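Local coordinates for protein endonuclease PI-MtuI (Mycobacterium tuberculosis, PDB 2IMZ) that probably excises itself from a host RecA precursor by protein splicing, here as the splicing domain of an intein that also carries a homing endonuclease, at residues I66-P71 and E139-R144; L76-W81 and L132-I137. The protein carries 1 engineered substitution. One frame throughout, in Å; residues are numbered along the deposited sequence.

Interaction 1 of 2, residues I66-P71 and E139-R144. Engineered in segment 66-71: Leu-67 (natural residue Val).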
loop_
_atom_site.group_PDB
_atom_site.type_symbol
_atom_site.label_atom_id
_atom_site.label_comp_id
_atom_site.label_asym_id
_atom_site.label_seq_id
_atom_site.Cartn_x
_atom_site.Cartn_y
_atom_site.Cartn_z
ATOM N N ILE A 66 -0.465 18.317 10.831
ATOM C CA ILE A 66 0.894 17.978 10.431
ATOM C C ILE A 66 1.017 16.480 10.239
ATOM O O ILE A 66 0.860 15.703 11.178
ATOM C CB ILE A 66 1.950 18.414 11.471
ATOM C CG1 ILE A 66 1.953 19.937 11.619
ATOM C CG2 ILE A 66 3.335 17.942 11.020
ATOM C CD1 ILE A 66 2.999 20.458 12.602
ATOM N N LEU A 67 1.293 16.080 9.008
ATOM C CA LEU A 67 1.447 14.672 8.691
ATOM C C LEU A 67 2.913 14.270 8.834
ATOM O O LEU A 67 3.776 14.800 8.137
ATOM C CB LEU A 67 0.981 14.408 7.260
ATOM C CG LEU A 67 1.129 12.972 6.746
ATOM C CD1 LEU A 67 0.212 12.037 7.530
ATOM C CD2 LEU A 67 0.796 12.931 5.273
ATOM N N TRP A 68 3.187 13.352 9.755
ATOM C CA TRP A 68 4.543 12.846 9.959
ATOM C C TRP A 68 4.569 11.447 9.354
ATOM O O TRP A 68 3.876 10.545 9.826
ATOM C CB TRP A 68 4.889 12.763 11.447
ATOM C CG TRP A 68 5.126 14.099 12.098
ATOM C CD1 TRP A 68 4.255 14.799 12.879
ATOM C CD2 TRP A 68 6.321 14.879 12.030
ATOM N NE1 TRP A 68 4.837 15.971 13.308
ATOM C CE2 TRP A 68 6.107 16.044 12.800
ATOM C CE3 TRP A 68 7.558 14.708 11.393
ATOM C CZ2 TRP A 68 7.086 17.035 12.950
ATOM C CZ3 TRP A 68 8.530 15.693 11.542
ATOM C CH2 TRP A 68 8.286 16.841 12.315
ATOM N N ALA A 69 5.358 11.265 8.303
ATOM C CA ALA A 69 5.427 9.970 7.641
ATOM C C ALA A 69 6.820 9.715 7.096
ATOM O O ALA A 69 7.622 10.638 6.968
ATOM C CB ALA A 69 4.412 9.925 6.502
ATOM N N THR A 70 7.107 8.457 6.788
ATOM C CA THR A 70 8.398 8.108 6.219
ATOM C C THR A 70 8.435 8.774 4.852
ATOM O O THR A 70 7.401 8.925 4.200
ATOM C CB THR A 70 8.542 6.587 6.054
ATOM O OG1 THR A 70 7.442 6.083 5.287
ATOM C CG2 THR A 70 8.569 5.907 7.419
ATOM N N PRO A 71 9.623 9.196 4.399
ATOM C CA PRO A 71 9.704 9.848 3.088
ATOM C C PRO A 71 9.160 9.037 1.911
ATOM O O PRO A 71 8.803 9.602 0.877
ATOM C CB PRO A 71 11.197 10.169 2.949
ATOM C CG PRO A 71 11.863 9.169 3.850
ATOM C CD PRO A 71 10.945 9.116 5.039
ATOM N N GLU A 139 4.373 23.926 5.145
ATOM C CA GLU A 139 5.739 23.788 5.625
ATOM C C GLU A 139 6.243 22.346 5.627
ATOM O O GLU A 139 5.489 21.413 5.901
ATOM C CB GLU A 139 5.815 24.365 7.043
ATOM C CG GLU A 139 7.151 24.211 7.747
ATOM C CD GLU A 139 7.107 24.699 9.187
ATOM O OE1 GLU A 139 6.023 25.120 9.655
ATOM O OE2 GLU A 139 8.158 24.655 9.857
ATOM N N VAL A 140 7.524 22.175 5.309
ATOM C CA VAL A 140 8.153 20.857 5.319
ATOM C C VAL A 140 9.098 20.835 6.519
ATOM O O VAL A 140 9.985 21.685 6.637
ATOM C CB VAL A 140 8.955 20.598 4.025
ATOM C CG1 VAL A 140 9.695 19.270 4.128
ATOM C CG2 VAL A 140 8.014 20.587 2.824
ATOM N N LEU A 141 8.894 19.872 7.415
ATOM C CA LEU A 141 9.711 19.754 8.620
ATOM C C LEU A 141 10.819 18.717 8.487
ATOM O O LEU A 141 10.653 17.695 7.819
ATOM C CB LEU A 141 8.833 19.405 9.828
ATOM C CG LEU A 141 7.771 20.411 10.288
ATOM C CD1 LEU A 141 8.433 21.738 10.607
ATOM C CD2 LEU A 141 6.708 20.585 9.218
ATOM N N PRO A 142 11.969 18.969 9.136
ATOM C CA PRO A 142 13.150 18.100 9.128
ATOM C C PRO A 142 12.890 16.692 9.655
ATOM O O PRO A 142 12.052 16.483 10.529
ATOM C CB PRO A 142 14.144 18.856 10.009
ATOM C CG PRO A 142 13.734 20.279 9.850
ATOM C CD PRO A 142 12.235 20.188 9.920
ATOM N N THR A 143 13.639 15.735 9.123
ATOM C CA THR A 143 13.516 14.340 9.519
ATOM C C THR A 143 13.805 14.128 11.003
ATOM O O THR A 143 14.634 14.823 11.593
ATOM C CB THR A 143 14.482 13.462 8.706
ATOM O OG1 THR A 143 14.354 12.098 9.121
ATOM C CG2 THR A 143 15.920 13.917 8.920
ATOM N N ARG A 144 13.111 13.162 11.596
ATOM C CA ARG A 144 13.294 12.819 13.001
ATOM C C ARG A 144 12.950 11.345 13.181
ATOM O O ARG A 144 12.314 10.740 12.319
ATOM C CB ARG A 144 12.398 13.681 13.895
ATOM C CG ARG A 144 10.905 13.426 13.747
ATOM C CD ARG A 144 10.095 14.385 14.612
ATOM N NE ARG A 144 8.661 14.134 14.515
ATOM C CZ ARG A 144 8.016 13.178 15.176
ATOM N NH1 ARG A 144 8.676 12.375 15.999
ATOM N NH2 ARG A 144 6.709 13.016 15.002
#

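Interaction 2 of 2, residues L76-W81 and L132-I137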
loop_
_atom_site.group_PDB
_atom_site.type_symbol
_atom_site.label_atom_id
_atom_site.label_comp_id
_atom_site.label_asym_id
_atom_site.label_seq_id
_atom_site.Cartn_x
_atom_site.Cartn_y
_atom_site.Cartn_z
ATOM N N LEU A 76 -1.746 11.147 -1.741
ATOM C CA LEU A 76 -2.555 11.415 -2.922
ATOM C C LEU A 76 -2.515 12.884 -3.316
ATOM O O LEU A 76 -2.710 13.767 -2.482
ATOM C CB LEU A 76 -4.006 10.990 -2.691
ATOM C CG LEU A 76 -4.925 11.136 -3.914
ATOM C CD1 LEU A 76 -4.423 10.243 -5.051
ATOM C CD2 LEU A 76 -6.344 10.762 -3.535
ATOM N N THR A 77 -2.249 13.130 -4.595
ATOM C CA THR A 77 -2.197 14.484 -5.141
ATOM C C THR A 77 -3.018 14.481 -6.426
ATOM O O THR A 77 -3.433 13.424 -6.901
ATOM C CB THR A 77 -0.754 14.914 -5.483
ATOM O OG1 THR A 77 -0.299 14.197 -6.639
ATOM C CG2 THR A 77 0.182 14.630 -4.313
ATOM N N GLU A 78 -3.250 15.660 -6.992
ATOM C CA GLU A 78 -4.026 15.762 -8.221
ATOM C C GLU A 78 -3.286 15.123 -9.391
ATOM O O GLU A 78 -3.840 14.962 -10.479
ATOM C CB GLU A 78 -4.333 17.230 -8.520
ATOM C CG GLU A 78 -3.114 18.126 -8.480
ATOM C CD GLU A 78 -3.454 19.553 -8.100
ATOM O OE1 GLU A 78 -2.514 20.345 -7.884
ATOM O OE2 GLU A 78 -4.657 19.882 -8.016
ATOM N N TYR A 79 -2.034 14.743 -9.157
ATOM C CA TYR A 79 -1.217 14.120 -10.190
ATOM C C TYR A 79 -0.971 12.646 -9.891
ATOM O O TYR A 79 -0.148 11.997 -10.539
ATOM C CB TYR A 79 0.111 14.867 -10.310
ATOM C CG TYR A 79 -0.078 16.342 -10.577
ATOM C CD1 TYR A 79 -0.755 16.779 -11.717
ATOM C CD2 TYR A 79 0.387 17.303 -9.678
ATOM C CE1 TYR A 79 -0.970 18.134 -11.957
ATOM C CE2 TYR A 79 0.176 18.664 -9.909
ATOM C CZ TYR A 79 -0.503 19.070 -11.050
ATOM O OH TYR A 79 -0.726 20.407 -11.286
ATOM N N GLY A 80 -1.699 12.124 -8.910
ATOM C CA GLY A 80 -1.551 10.730 -8.536
ATOM C C GLY A 80 -0.752 10.577 -7.258
ATOM O O GLY A 80 -0.596 11.535 -6.497
ATOM N N TRP A 81 -0.233 9.375 -7.025
ATOM C CA TRP A 81 0.550 9.101 -5.827
ATOM C C TRP A 81 1.964 9.659 -5.901
ATOM O O TRP A 81 2.651 9.527 -6.916
ATOM C CB TRP A 81 0.604 7.591 -5.570
ATOM C CG TRP A 81 -0.745 6.999 -5.349
ATOM C CD1 TRP A 81 -1.492 6.296 -6.247
ATOM C CD2 TRP A 81 -1.544 7.120 -4.168
ATOM N NE1 TRP A 81 -2.711 5.972 -5.700
ATOM C CE2 TRP A 81 -2.769 6.467 -4.424
ATOM C CE3 TRP A 81 -1.343 7.722 -2.918
ATOM C CZ2 TRP A 81 -3.795 6.397 -3.474
ATOM C CZ3 TRP A 81 -2.363 7.654 -1.972
ATOM C CH2 TRP A 81 -3.575 6.993 -2.258
ATOM N N LEU A 132 -13.779 15.306 -2.163
ATOM C CA LEU A 132 -12.332 15.352 -2.300
ATOM C C LEU A 132 -11.928 16.760 -2.723
ATOM O O LEU A 132 -12.292 17.224 -3.801
ATOM C CB LEU A 132 -11.863 14.329 -3.341
ATOM C CG LEU A 132 -10.353 14.170 -3.537
ATOM C CD1 LEU A 132 -9.701 13.755 -2.230
ATOM C CD2 LEU A 132 -10.091 13.123 -4.611
ATOM N N ARG A 133 -11.199 17.446 -1.851
ATOM C CA ARG A 133 -10.730 18.801 -2.125
ATOM C C ARG A 133 -9.213 18.764 -2.022
ATOM O O ARG A 133 -8.639 17.748 -1.635
ATOM C CB ARG A 133 -11.289 19.783 -1.091
ATOM C CG ARG A 133 -12.809 19.762 -0.955
ATOM C CD ARG A 133 -13.487 20.238 -2.227
ATOM N NE ARG A 133 -13.144 21.621 -2.546
ATOM C CZ ARG A 133 -13.530 22.675 -1.833
ATOM N NH1 ARG A 133 -14.280 22.514 -0.752
ATOM N NH2 ARG A 133 -13.165 23.896 -2.204
ATOM N N TYR A 134 -8.564 19.872 -2.357
ATOM C CA TYR A 134 -7.114 19.928 -2.289
ATOM C C TYR A 134 -6.651 21.084 -1.421
ATOM O O TYR A 134 -7.259 22.157 -1.414
ATOM C CB TYR A 134 -6.537 20.046 -3.701
ATOM C CG TYR A 134 -6.717 18.783 -4.514
ATOM C CD1 TYR A 134 -5.847 17.702 -4.361
ATOM C CD2 TYR A 134 -7.788 18.643 -5.394
ATOM C CE1 TYR A 134 -6.039 16.515 -5.058
ATOM C CE2 TYR A 134 -7.992 17.457 -6.097
ATOM C CZ TYR A 134 -7.115 16.397 -5.924
ATOM O OH TYR A 134 -7.314 15.220 -6.612
ATOM N N SER A 135 -5.584 20.848 -0.668
ATOM C CA SER A 135 -5.020 21.863 0.210
ATOM C C SER A 135 -3.515 21.891 0.029
ATOM O O SER A 135 -2.900 20.863 -0.249
ATOM C CB SER A 135 -5.364 21.559 1.668
ATOM O OG SER A 135 -6.753 21.709 1.893
ATOM N N VAL A 136 -2.921 23.070 0.187
ATOM C CA VAL A 136 -1.487 23.216 0.017
ATOM C C VAL A 136 -0.675 22.901 1.264
ATOM O O VAL A 136 -1.167 22.997 2.391
ATOM C CB VAL A 136 -1.121 24.650 -0.438
ATOM C CG1 VAL A 136 -1.783 24.953 -1.769
ATOM C CG2 VAL A 136 -1.550 25.666 0.616
ATOM N N ILE A 137 0.572 22.506 1.038
ATOM C CA ILE A 137 1.511 22.213 2.110
ATOM C C ILE A 137 2.084 23.566 2.527
ATOM O O ILE A 137 2.615 24.307 1.694
ATOM C CB ILE A 137 2.649 21.298 1.616
ATOM C CG1 ILE A 137 2.092 19.904 1.306
ATOM C CG2 ILE A 137 3.746 21.209 2.664
ATOM C CD1 ILE A 137 3.073 18.995 0.596
#

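Interaction 1 of 2, residues I66-P71 and E139-R144
Arg-144 brings the edge of its guanidinium down on one face of the Trp-68 indole, and Leu-141 meets the far corner of the same ring. The two planes are steeply inclined, 76° apart, so the guanidinium does not stack flat on the indole. Arg-144 NE is 3.4 Å from Trp-68 CZ3, while Arg-144 NH2 reaches 3.5 Å from Trp-68 CG, over the CG-CD2 bond of the five-membered ring. The cation-pi contact is centred on the six-membered ring, whose centroid lies 4.1 Å from Arg-144 CZ; Arg-144 CD adds a CH-pi contact to it. With CG placed between the backbone N and the carbonyl carbon (chi1 67°) and the chain extended from there to NE, the arginine runs across the indole. Strands 66-69 and 134-153 both pair with strand 54-61 in the curled antiparallel sheet of this Hint-type intein fold; the axes of 66-69 and 139-144 come within 9.0 Å, and Trp-68 bridges the gap. Leu-141 CB touches Trp-68 CH2 at 3.6 Å, the two side chains crossing at about a right angle. The carbonyl O of Pro-142 sits at the ring edge, near its plane, 3.7 Å from Trp-68 CZ3. On the face opposite the arginine, Ile-66 CG2 covers the rim of the indole. Arg-144 also packs on Val-56, and the indole touches Ala-3 near the start of the chain.

Interaction 2 of 2, residues L76-W81 and L132-I137
The Tyr-134 ring carries Glu-78 CB on one face, displaced toward the rim on the hydroxyl side; CB lies 4.2 Å from the ring centroid, 25° off its normal, a CH-pi contact. Beside it the backbone of the turn closes in: Glu-78 N is 3.5 Å from Tyr-134 CE1, and Thr-77 C comes obliquely to the same carbon at 3.9 Å. Tyr-134 OH reaches 3.7 Å from Glu-78 CA. Tyr-134 belongs to the long strand 134-153 of the six-stranded antiparallel sheet of the intein (Hint) fold, and with CG anti to the carbonyl carbon (chi1 -69°) its ring reaches from that sheet to the separate hairpin 74-77/80-83. This hairpin closes through a type I turn from Thr-77 to Gly-80. Thr-77 OG1 accepts from Tyr-79 N in an ST turn and donates to Gly-80 O at 2.7 Å, a carbonyl that Thr-77 N also grips. Within the turn, Glu-78 CG lies over the centre of the Tyr-79 ring, so the glutamate has an aromatic ring at CB and another at CG. Its carboxylate reaches Arg-92 on strand 92-94 through a salt bridge from OE1. No hydrogen bond links 76-81 to 132-137; the ring is held against the turn by dispersion and the weak CH-pi contact, while the glutamate's charge is taken up by Arg-92, which probably favours its ionised form and helps fix the methylene that Tyr-134 meets.

Overall arrangement
Interactions 1 and 2 lie about 17 Å apart, centre to centre, and are nested: the loop closed by 66-71 and 139-144 contains the one closed by 76-81 and 132-137. Both use the long strand 134-153, interaction 2 toward its N-terminal part and interaction 1 further along. Thr-70, just after strand 66-69, hydrogen-bonds to the modified first residue, a cysteine sulfinic acid. In interaction 2, the Thr-77 side chain is about 13 Å from a bound zinc ion, and Trp-81 stacks edge-to-face with His-167. His-167 precedes Asn-168, present as an aminosuccinimide and a zinc ligand, as are Glu-152 and His-157. Interactions 1 and 2 thus probably lie beside the residues of the two splice junctions.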